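Long-range contacts in D-ribose pyranase (Bacillus subtilis, PDB 1OGE), which probably catalyses the interconversion of the beta-pyranose and beta-furanose forms of D-ribose, as a homodecamer built from two pentamers: residues Val25-Gly30 with Lys109-Thr114; Leu96-Phe101 with Thr118-Cys123; Gly19-Ile24 with Ile124-Val129. All coordinates share one frame; numbering follows the deposited sequence.

Contact 1. Residues Val25-Gly30 with Lys109-Thr114; sequences VIADAG and KAVIRT. With RP5 (5-O-phosphono-beta-D-ribofuranose), chain G.
V25 of strand 25-27 lies alongside V111 of the parallel strand 111-113. V25 has more surface covered than any other residue here: its N donates to A110 O at 3.0 Å, its O accepts from I112 N, and its CB meets V111 CG2 at 4.1 Å, a beta-branched residue suiting a buried strand. A27 N continues the pairing to I112 O (2.7 Å), its methyl small enough to sit against V111 CG1. T114, next after R113, gives two bonds to A27 O, from N at 2.9 Å and OG1 at 2.7 Å, on opposite faces of the carbonyl plane. Chi1 of 62° sets OG1 between backbone N and carbonyl carbon, turned to that oxygen, while CG2 touches I26 CG2. From the last bridged position of its strand, R113 runs extended from CG to NE and takes A29 O side-on with NE (3.2 Å) and NH2 (3.0 Å), the oxygen lying in the guanidinium plane. The small methyl of A29 suits this buried loop, lying against R113 NH2 and T114 O. A leucine in place of R113 would probably leave A29 O without these donors and the carboxylate of D41, bridged to NH1, without its mate. The loop so held carries D28, whose OD1 and OD2 accept from O3 and O2 of ribose 5-phosphate. Helix 51-61 covers I26 and T114, strand 39-41 flanks 111-113, and F131 of a neighbouring subunit packs on D28 and A29.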
loop_
_atom_site.group_PDB
_atom_site.type_symbol
_atom_site.label_atom_id
_atom_site.label_comp_id
_atom_site.label_asym_id
_atom_site.label_seq_id
_atom_site.Cartn_x
_atom_site.Cartn_y
_atom_site.Cartn_z
ATOM N N VAL A 25 -11.720 12.449 20.295
ATOM C CA VAL A 25 -11.297 12.420 21.689
ATOM C C VAL A 25 -10.122 13.355 21.968
ATOM O O VAL A 25 -9.229 13.514 21.136
ATOM C CB VAL A 25 -10.874 10.980 22.100
ATOM C CG1 VAL A 25 -10.435 10.949 23.566
ATOM C CG2 VAL A 25 -12.021 10.005 21.853
ATOM N N ILE A 26 -10.146 13.985 23.139
ATOM C CA ILE A 26 -9.065 14.860 23.578
ATOM C C ILE A 26 -8.551 14.096 24.776
ATOM O O ILE A 26 -9.292 13.849 25.728
ATOM C CB ILE A 26 -9.568 16.239 24.034
ATOM C CG1 ILE A 26 -10.216 16.968 22.857
ATOM C CG2 ILE A 26 -8.398 17.062 24.569
ATOM C CD1 ILE A 26 -10.814 18.320 23.230
ATOM N N ALA A 27 -7.286 13.710 24.728
ATOM C CA ALA A 27 -6.729 12.905 25.797
ATOM C C ALA A 27 -5.565 13.522 26.528
ATOM O O ALA A 27 -4.902 14.426 26.018
ATOM C CB ALA A 27 -6.302 11.554 25.230
ATOM N N ASP A 28 -5.329 13.022 27.739
ATOM C CA ASP A 28 -4.196 13.466 28.525
ATOM C C ASP A 28 -3.037 12.633 27.975
ATOM O O ASP A 28 -3.243 11.799 27.094
ATOM C CB ASP A 28 -4.433 13.205 30.021
ATOM C CG ASP A 28 -4.756 11.749 30.332
ATOM O OD1 ASP A 28 -5.706 11.515 31.113
ATOM O OD2 ASP A 28 -4.058 10.850 29.813
ATOM N N ALA A 29 -1.829 12.850 28.479
ATOM C CA ALA A 29 -0.666 12.129 27.980
ATOM C C ALA A 29 -0.651 10.612 28.214
ATOM O O ALA A 29 0.173 9.906 27.627
ATOM C CB ALA A 29 0.600 12.747 28.561
ATOM N N GLY A 30 -1.559 10.107 29.045
ATOM C CA GLY A 30 -1.556 8.684 29.339
ATOM C C GLY A 30 -2.626 7.802 28.723
ATOM O O GLY A 30 -2.478 6.581 28.716
ATOM N N LYS A 109 -13.156 9.023 15.625
ATOM C CA LYS A 109 -12.500 9.265 14.347
ATOM C C LYS A 109 -11.027 9.581 14.576
ATOM O O LYS A 109 -10.205 9.475 13.668
ATOM C CB LYS A 109 -13.174 10.437 13.621
ATOM C CG LYS A 109 -14.630 10.188 13.269
ATOM C CD LYS A 109 -14.755 9.057 12.254
ATOM C CE LYS A 109 -16.205 8.641 12.037
ATOM N NZ LYS A 109 -16.325 7.547 11.022
ATOM N N ALA A 110 -10.693 9.985 15.795
ATOM C CA ALA A 110 -9.315 10.303 16.122
ATOM C C ALA A 110 -9.174 10.627 17.594
ATOM O O ALA A 110 -10.155 10.940 18.282
ATOM C CB ALA A 110 -8.829 11.487 15.289
ATOM N N VAL A 111 -7.939 10.540 18.073
ATOM C CA VAL A 111 -7.636 10.856 19.451
ATOM C C VAL A 111 -6.590 11.955 19.379
ATOM O O VAL A 111 -5.592 11.831 18.665
ATOM C CB VAL A 111 -7.062 9.637 20.213
ATOM C CG1 VAL A 111 -6.644 10.055 21.622
ATOM C CG2 VAL A 111 -8.111 8.533 20.303
ATOM N N ILE A 112 -6.842 13.046 20.093
ATOM C CA ILE A 112 -5.921 14.172 20.121
ATOM C C ILE A 112 -5.197 14.089 21.454
ATOM O O ILE A 112 -5.809 14.195 22.515
ATOM C CB ILE A 112 -6.697 15.494 19.998
ATOM C CG1 ILE A 112 -7.536 15.459 18.717
ATOM C CG2 ILE A 112 -5.744 16.674 19.970
ATOM C CD1 ILE A 112 -8.698 16.428 18.715
ATOM N N ARG A 113 -3.894 13.862 21.402
ATOM C CA ARG A 113 -3.112 13.739 22.620
ATOM C C ARG A 113 -2.535 15.092 23.017
ATOM O O ARG A 113 -1.826 15.713 22.235
ATOM C CB ARG A 113 -1.971 12.725 22.418
ATOM C CG ARG A 113 -1.209 12.379 23.696
ATOM C CD ARG A 113 -0.071 11.392 23.425
ATOM N NE ARG A 113 0.629 11.003 24.649
ATOM C CZ ARG A 113 1.950 11.042 24.801
ATOM N NH1 ARG A 113 2.723 11.459 23.809
ATOM N NH2 ARG A 113 2.502 10.648 25.941
ATOM N N THR A 114 -2.855 15.543 24.228
ATOM C CA THR A 114 -2.337 16.813 24.733
ATOM C C THR A 114 -1.179 16.482 25.666
ATOM O O THR A 114 -0.848 15.310 25.859
ATOM C CB THR A 114 -3.406 17.591 25.539
ATOM O OG1 THR A 114 -3.800 16.823 26.684
ATOM C CG2 THR A 114 -4.632 17.864 24.680
HETATM C C1 RP5 G . -5.298 6.524 31.321
HETATM O O4 RP5 G . -5.017 6.149 32.650
HETATM C C2 RP5 G . -5.462 8.043 31.342
HETATM O O2 RP5 G . -4.188 8.662 31.279
HETATM C C3 RP5 G . -6.060 8.272 32.726
HETATM O O3 RP5 G . -5.711 9.590 33.133
HETATM C C4 RP5 G . -5.431 7.150 33.566
HETATM C C5 RP5 G . -6.422 6.571 34.596
HETATM O O5 RP5 G . -5.817 5.506 35.364
HETATM P "P'" RP5 G . -5.012 5.955 36.650
HETATM O O1X RP5 G . -4.473 4.761 37.335
HETATM O O2X RP5 G . -3.846 6.863 36.228
HETATM O O3X RP5 G . -5.928 6.721 37.608
HETATM O O1 RP5 G . -6.485 5.846 30.997
HETATM O O HOH W 1 -2.087 9.534 25.413
#

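Contact 2. Residues Leu96-Phe101 with Thr118-Cys123. With RP5 (5-O-phosphono-beta-D-ribofuranose), chain G.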
loop_
_atom_site.group_PDB
_atom_site.type_symbol
_atom_site.label_atom_id
_atom_site.label_comp_id
_atom_site.label_asym_id
_atom_site.label_seq_id
_atom_site.Cartn_x
_atom_site.Cartn_y
_atom_site.Cartn_z
ATOM N N LEU A 96 -19.518 8.739 32.520
ATOM C CA LEU A 96 -19.444 7.287 32.539
ATOM C C LEU A 96 -18.210 6.901 33.329
ATOM O O LEU A 96 -17.380 7.750 33.652
ATOM C CB LEU A 96 -19.314 6.737 31.116
ATOM C CG LEU A 96 -20.420 7.048 30.111
ATOM C CD1 LEU A 96 -20.048 6.450 28.765
ATOM C CD2 LEU A 96 -21.741 6.482 30.601
ATOM N N SER A 97 -18.095 5.620 33.645
ATOM C CA SER A 97 -16.934 5.137 34.372
ATOM C C SER A 97 -15.793 5.155 33.363
ATOM O O SER A 97 -16.012 4.947 32.167
ATOM C CB SER A 97 -17.169 3.707 34.870
ATOM O OG SER A 97 -17.347 2.810 33.785
ATOM N N HIS A 98 -14.580 5.408 33.841
ATOM C CA HIS A 98 -13.422 5.450 32.964
ATOM C C HIS A 98 -13.366 4.218 32.061
ATOM O O HIS A 98 -12.933 4.300 30.911
ATOM C CB HIS A 98 -12.140 5.540 33.790
ATOM C CG HIS A 98 -10.911 5.740 32.966
ATOM N ND1 HIS A 98 -10.748 6.817 32.121
ATOM C CD2 HIS A 98 -9.784 4.997 32.848
ATOM C CE1 HIS A 98 -9.575 6.730 31.520
ATOM N NE2 HIS A 98 -8.971 5.635 31.945
ATOM N N GLU A 99 -13.813 3.081 32.582
ATOM C CA GLU A 99 -13.805 1.838 31.821
ATOM C C GLU A 99 -14.725 1.874 30.611
ATOM O O GLU A 99 -14.331 1.468 29.518
ATOM C CB GLU A 99 -14.174 0.662 32.723
ATOM C CG GLU A 99 -13.138 0.396 33.796
ATOM C CD GLU A 99 -11.739 0.293 33.216
ATOM O OE1 GLU A 99 -11.533 -0.550 32.315
ATOM O OE2 GLU A 99 -10.848 1.055 33.656
ATOM N N GLU A 100 -15.949 2.350 30.802
ATOM C CA GLU A 100 -16.889 2.439 29.694
ATOM C C GLU A 100 -16.373 3.501 28.728
ATOM O O GLU A 100 -16.516 3.374 27.512
ATOM C CB GLU A 100 -18.276 2.844 30.192
ATOM C CG GLU A 100 -18.825 1.982 31.310
ATOM C CD GLU A 100 -20.159 2.497 31.822
ATOM O OE1 GLU A 100 -21.161 2.399 31.076
ATOM O OE2 GLU A 100 -20.202 3.010 32.964
ATOM N N PHE A 101 -15.772 4.549 29.288
ATOM C CA PHE A 101 -15.220 5.644 28.499
ATOM C C PHE A 101 -14.231 5.126 27.459
ATOM O O PHE A 101 -14.332 5.455 26.277
ATOM C CB PHE A 101 -14.507 6.649 29.406
ATOM C CG PHE A 101 -13.936 7.828 28.670
ATOM C CD1 PHE A 101 -14.750 8.898 28.309
ATOM C CD2 PHE A 101 -12.590 7.856 28.313
ATOM C CE1 PHE A 101 -14.231 9.982 27.604
ATOM C CE2 PHE A 101 -12.059 8.934 27.606
ATOM C CZ PHE A 101 -12.881 10.001 27.249
ATOM N N THR A 118 -2.491 15.182 34.127
ATOM C CA THR A 118 -3.391 15.051 35.268
ATOM C C THR A 118 -4.387 13.929 34.997
ATOM O O THR A 118 -4.788 13.702 33.854
ATOM C CB THR A 118 -4.172 16.356 35.561
ATOM O OG1 THR A 118 -5.076 16.634 34.485
ATOM C CG2 THR A 118 -3.211 17.516 35.741
ATOM N N PRO A 119 -4.793 13.209 36.053
ATOM C CA PRO A 119 -5.738 12.090 36.008
ATOM C C PRO A 119 -7.085 12.369 35.353
ATOM O O PRO A 119 -7.716 13.401 35.596
ATOM C CB PRO A 119 -5.900 11.718 37.482
ATOM C CG PRO A 119 -4.574 12.071 38.064
ATOM C CD PRO A 119 -4.294 13.407 37.427
ATOM N N TYR A 120 -7.512 11.418 34.527
ATOM C CA TYR A 120 -8.791 11.465 33.831
ATOM C C TYR A 120 -9.116 12.750 33.069
ATOM O O TYR A 120 -10.286 13.115 32.913
ATOM C CB TYR A 120 -9.908 11.138 34.822
ATOM C CG TYR A 120 -9.599 9.914 35.661
ATOM C CD1 TYR A 120 -8.845 10.021 36.832
ATOM C CD2 TYR A 120 -10.014 8.646 35.258
ATOM C CE1 TYR A 120 -8.511 8.892 37.580
ATOM C CE2 TYR A 120 -9.683 7.510 35.997
ATOM C CZ TYR A 120 -8.932 7.641 37.157
ATOM O OH TYR A 120 -8.603 6.522 37.890
ATOM N N ALA A 121 -8.082 13.433 32.587
ATOM C CA ALA A 121 -8.287 14.648 31.815
ATOM C C ALA A 121 -8.510 14.218 30.366
ATOM O O ALA A 121 -7.650 14.424 29.508
ATOM C CB ALA A 121 -7.069 15.560 31.919
ATOM N N ASN A 122 -9.663 13.596 30.117
ATOM C CA ASN A 122 -10.034 13.122 28.785
ATOM C C ASN A 122 -11.517 13.378 28.544
ATOM O O ASN A 122 -12.313 13.394 29.481
ATOM C CB ASN A 122 -9.799 11.610 28.635
ATOM C CG ASN A 122 -8.422 11.169 29.095
ATOM O OD1 ASN A 122 -8.235 10.802 30.256
ATOM N ND2 ASN A 122 -7.448 11.208 28.192
ATOM N N CYS A 123 -11.892 13.575 27.286
ATOM C CA CYS A 123 -13.296 13.777 26.954
ATOM C C CYS A 123 -13.570 13.482 25.486
ATOM O O CYS A 123 -12.686 13.594 24.637
ATOM C CB CYS A 123 -13.747 15.205 27.291
ATOM S SG CYS A 123 -13.206 16.475 26.143
HETATM C C1 RP5 G . -5.298 6.524 31.321
HETATM O O4 RP5 G . -5.017 6.149 32.650
HETATM C C2 RP5 G . -5.462 8.043 31.342
HETATM O O2 RP5 G . -4.188 8.662 31.279
HETATM C C3 RP5 G . -6.060 8.272 32.726
HETATM O O3 RP5 G . -5.711 9.590 33.133
HETATM C C4 RP5 G . -5.431 7.150 33.566
HETATM C C5 RP5 G . -6.422 6.571 34.596
HETATM O O5 RP5 G . -5.817 5.506 35.364
HETATM P "P'" RP5 G . -5.012 5.955 36.650
HETATM O O1X RP5 G . -4.473 4.761 37.335
HETATM O O2X RP5 G . -3.846 6.863 36.228
HETATM O O3X RP5 G . -5.928 6.721 37.608
HETATM O O1 RP5 G . -6.485 5.846 30.997
#
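The imidazole of H98 is covered on one face by the rim of the Y120 ring, with Y120 CD2 3.6 Å above its plane, while O1 of the bound ribose 5-phosphate lies at its edge. The two rings make a T-shaped stack: their planes stand at 84° and their centroids are 5.0 Å apart, the edge of Y120 pointing at the face of H98. One face of the Y120 ring is in turn covered by C5 of the ligand, 3.7 Å from Y120 CE2. An aromatic residue therefore serves twice here, its edge probably helping to hold the tilt of the histidine and its face lying under the C5 arm of the ligand. The F101 ring has C123 C near its plane at the edge, and its CE2 and CZ pack on N122 CB, so the start of strand 123-127 rests against the helix. Because H98 CG is anti to the backbone N (chi1 -174°), the ring reaches out from the first turn of helix 98-104 toward the sugar, and its NE2 shares a hydrogen bond with O1 of the ligand at 2.7 Å. Across the contact Y120 N donates to O3 of the ligand (2.9 Å). Y120 occupies the third position of a type II turn from T118 to A121, with the positive phi of 50° that this place requires. S97 and E100 form a capping box that begins the helix, although the bond from E100 N to S97 OG is weak. H98, Y120, A121 and N122 are substrate-binding residues, and the whole is a helix N-terminus and a turn meeting over a sugar, in a pocket completed by D28 and by H20 of a neighbouring subunit.

Contact 3. Residues Gly19-Ile24 with Ile124-Val129. With RP5 (5-O-phosphono-beta-D-ribofuranose), chain H.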
loop_
_atom_site.group_PDB
_atom_site.type_symbol
_atom_site.label_atom_id
_atom_site.label_comp_id
_atom_site.label_asym_id
_atom_site.label_seq_id
_atom_site.Cartn_x
_atom_site.Cartn_y
_atom_site.Cartn_z
ATOM N N GLY A 19 -19.376 14.297 10.550
ATOM C CA GLY A 19 -20.777 14.248 10.201
ATOM C C GLY A 19 -21.501 14.278 11.529
ATOM O O GLY A 19 -20.864 14.188 12.583
ATOM N N HIS A 20 -22.821 14.404 11.496
ATOM C CA HIS A 20 -23.599 14.443 12.728
ATOM C C HIS A 20 -23.394 13.162 13.542
ATOM O O HIS A 20 -23.595 12.065 13.030
ATOM C CB HIS A 20 -25.084 14.613 12.400
ATOM C CG HIS A 20 -25.935 14.904 13.596
ATOM N ND1 HIS A 20 -27.311 14.833 13.564
ATOM C CD2 HIS A 20 -25.606 15.275 14.856
ATOM C CE1 HIS A 20 -27.792 15.148 14.753
ATOM N NE2 HIS A 20 -26.779 15.421 15.555
ATOM N N THR A 21 -23.007 13.329 14.806
ATOM C CA THR A 21 -22.757 12.243 15.765
ATOM C C THR A 21 -21.340 11.654 15.773
ATOM O O THR A 21 -20.993 10.909 16.697
ATOM C CB THR A 21 -23.779 11.057 15.644
ATOM O OG1 THR A 21 -23.558 10.324 14.433
ATOM C CG2 THR A 21 -25.209 11.582 15.674
ATOM N N ASP A 22 -20.522 11.968 14.766
ATOM C CA ASP A 22 -19.151 11.457 14.761
ATOM C C ASP A 22 -18.482 11.960 16.034
ATOM O O ASP A 22 -18.833 13.023 16.549
ATOM C CB ASP A 22 -18.351 11.964 13.558
ATOM C CG ASP A 22 -18.798 11.348 12.250
ATOM O OD1 ASP A 22 -19.506 10.314 12.272
ATOM O OD2 ASP A 22 -18.422 11.903 11.197
ATOM N N LYS A 23 -17.499 11.213 16.520
ATOM C CA LYS A 23 -16.818 11.577 17.751
ATOM C C LYS A 23 -15.308 11.702 17.616
ATOM O O LYS A 23 -14.683 11.010 16.803
ATOM C CB LYS A 23 -17.124 10.525 18.819
ATOM C CG LYS A 23 -18.601 10.227 18.990
ATOM C CD LYS A 23 -18.814 9.049 19.917
ATOM C CE LYS A 23 -20.293 8.723 20.066
ATOM N NZ LYS A 23 -20.940 8.475 18.744
ATOM N N ILE A 24 -14.734 12.603 18.411
ATOM C CA ILE A 24 -13.288 12.783 18.461
ATOM C C ILE A 24 -12.947 12.822 19.951
ATOM O O ILE A 24 -13.792 13.175 20.774
ATOM C CB ILE A 24 -12.802 14.091 17.764
ATOM C CG1 ILE A 24 -13.216 15.322 18.564
ATOM C CG2 ILE A 24 -13.354 14.161 16.348
ATOM C CD1 ILE A 24 -12.556 16.600 18.061
ATOM N N ILE A 124 -14.805 13.086 25.208
ATOM C CA ILE A 124 -15.247 12.774 23.859
ATOM C C ILE A 124 -16.218 13.858 23.395
ATOM O O ILE A 124 -17.218 14.122 24.061
ATOM C CB ILE A 124 -15.982 11.406 23.817
ATOM C CG1 ILE A 124 -14.975 10.265 23.995
ATOM C CG2 ILE A 124 -16.756 11.254 22.507
ATOM C CD1 ILE A 124 -15.624 8.882 24.037
ATOM N N LEU A 125 -15.916 14.494 22.268
ATOM C CA LEU A 125 -16.806 15.522 21.727
ATOM C C LEU A 125 -17.622 14.909 20.599
ATOM O O LEU A 125 -17.063 14.393 19.632
ATOM C CB LEU A 125 -16.014 16.708 21.175
ATOM C CG LEU A 125 -15.118 17.486 22.128
ATOM C CD1 LEU A 125 -14.529 18.672 21.386
ATOM C CD2 LEU A 125 -15.921 17.957 23.332
ATOM N N GLN A 126 -18.941 14.958 20.726
ATOM C CA GLN A 126 -19.815 14.409 19.703
ATOM C C GLN A 126 -20.330 15.523 18.797
ATOM O O GLN A 126 -21.007 16.446 19.252
ATOM C CB GLN A 126 -20.984 13.671 20.350
ATOM C CG GLN A 126 -21.917 13.008 19.352
ATOM C CD GLN A 126 -22.903 12.073 20.019
ATOM O OE1 GLN A 126 -22.511 11.100 20.669
ATOM N NE2 GLN A 126 -24.193 12.362 19.866
ATOM N N ALA A 127 -20.003 15.415 17.510
ATOM C CA ALA A 127 -20.384 16.401 16.500
ATOM C C ALA A 127 -21.881 16.641 16.332
ATOM O O ALA A 127 -22.670 15.704 16.220
ATOM C CB ALA A 127 -19.784 16.009 15.150
ATOM N N GLY A 128 -22.257 17.914 16.295
ATOM C CA GLY A 128 -23.651 18.263 16.099
ATOM C C GLY A 128 -23.870 18.561 14.626
ATOM O O GLY A 128 -23.117 18.079 13.779
ATOM N N VAL A 129 -24.889 19.355 14.312
ATOM C CA VAL A 129 -25.176 19.706 12.922
ATOM C C VAL A 129 -25.424 21.210 12.799
ATOM O O VAL A 129 -25.921 21.842 13.735
ATOM C CB VAL A 129 -26.397 18.909 12.389
ATOM C CG1 VAL A 129 -27.636 19.241 13.199
ATOM C CG2 VAL A 129 -26.607 19.202 10.908
HETATM C C1 RP5 H . -27.729 13.888 9.717
HETATM O O4 RP5 H . -28.315 14.556 10.814
HETATM C C2 RP5 H . -28.327 14.528 8.469
HETATM O O2 RP5 H . -27.621 15.716 8.156
HETATM C C3 RP5 H . -29.731 14.893 8.952
HETATM O O3 RP5 H . -30.182 16.000 8.173
HETATM C C4 RP5 H . -29.524 15.199 10.443
HETATM C C5 RP5 H . -30.685 14.679 11.310
HETATM O O5 RP5 H . -30.437 14.988 12.692
HETATM P "P'" RP5 H . -31.271 16.206 13.257
HETATM O O1X RP5 H . -30.932 16.416 14.675
HETATM O O2X RP5 H . -30.927 17.469 12.457
HETATM O O3X RP5 H . -32.773 15.927 13.138
HETATM O O1 RP5 H . -28.105 12.545 9.873
#
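H20 CG lies anti to the backbone N (chi1 -170°), which carries the ring out beside A127, G128 and V129. There CD2 comes 3.3 Å from A127 O at the ring edge, and V129 CB stands over one face. The second torsion that matters is chi4 of K23, where 56° folds NZ back onto T21 O at 3.2 Å. The extended chain up to CE sets that carbon beside Q126 OE1, the two long chains lying side by side and pointing the same way. Both suit a partly exposed sheet face, and Q126 NE2 bonds to E65. On the buried side I24 CG1 packs against L125 CB at 4.1 Å, apolar chains being apt beneath helix 51-61. The backbones pair antiparallel, I24 with L125 hydrogen-bonded and K23 with Q126 non-hydrogen-bonded. Further on, A127 N gives to D22 O and T21 N to A127 O, both at 2.8 Å; A127, with only a methyl, fits closely against G19 O. T21 occupies the third position of the type II turn from G19 to D22. H20 ND1 donates to O4 of a bound ribose 5-phosphate at 2.9 Å, while its NE2 bonds to E65, a second-shell residue that probably fixes the ring's rotation. The strand pairing thus presents H20, the inferred proton donor, to an active site shared between subunits, whose D28, H98 and Y120 come from a neighbouring subunit.

Overall arrangement
Strand 23-27 joins contacts 1 and 3, whose centres lie about 15 Å apart: it pairs parallel with 111-113 on one flank and antiparallel with 123-127 on the other. Contact 2 lies about 11 Å from contact 1 and about 18 Å from contact 3, centre to centre. I26 N and C123 O, 3.0 Å apart, probably bond contacts 1 and 2, and I124 CG1 packs at 3.7 Å on both V25 CG2 and F101 CE1. Contacts 1 and 2 together line one ribose 5-phosphate, while contact 3 serves another at the far end of the sheet. Each chain therefore contributes to two sites, completing each with a neighbouring subunit.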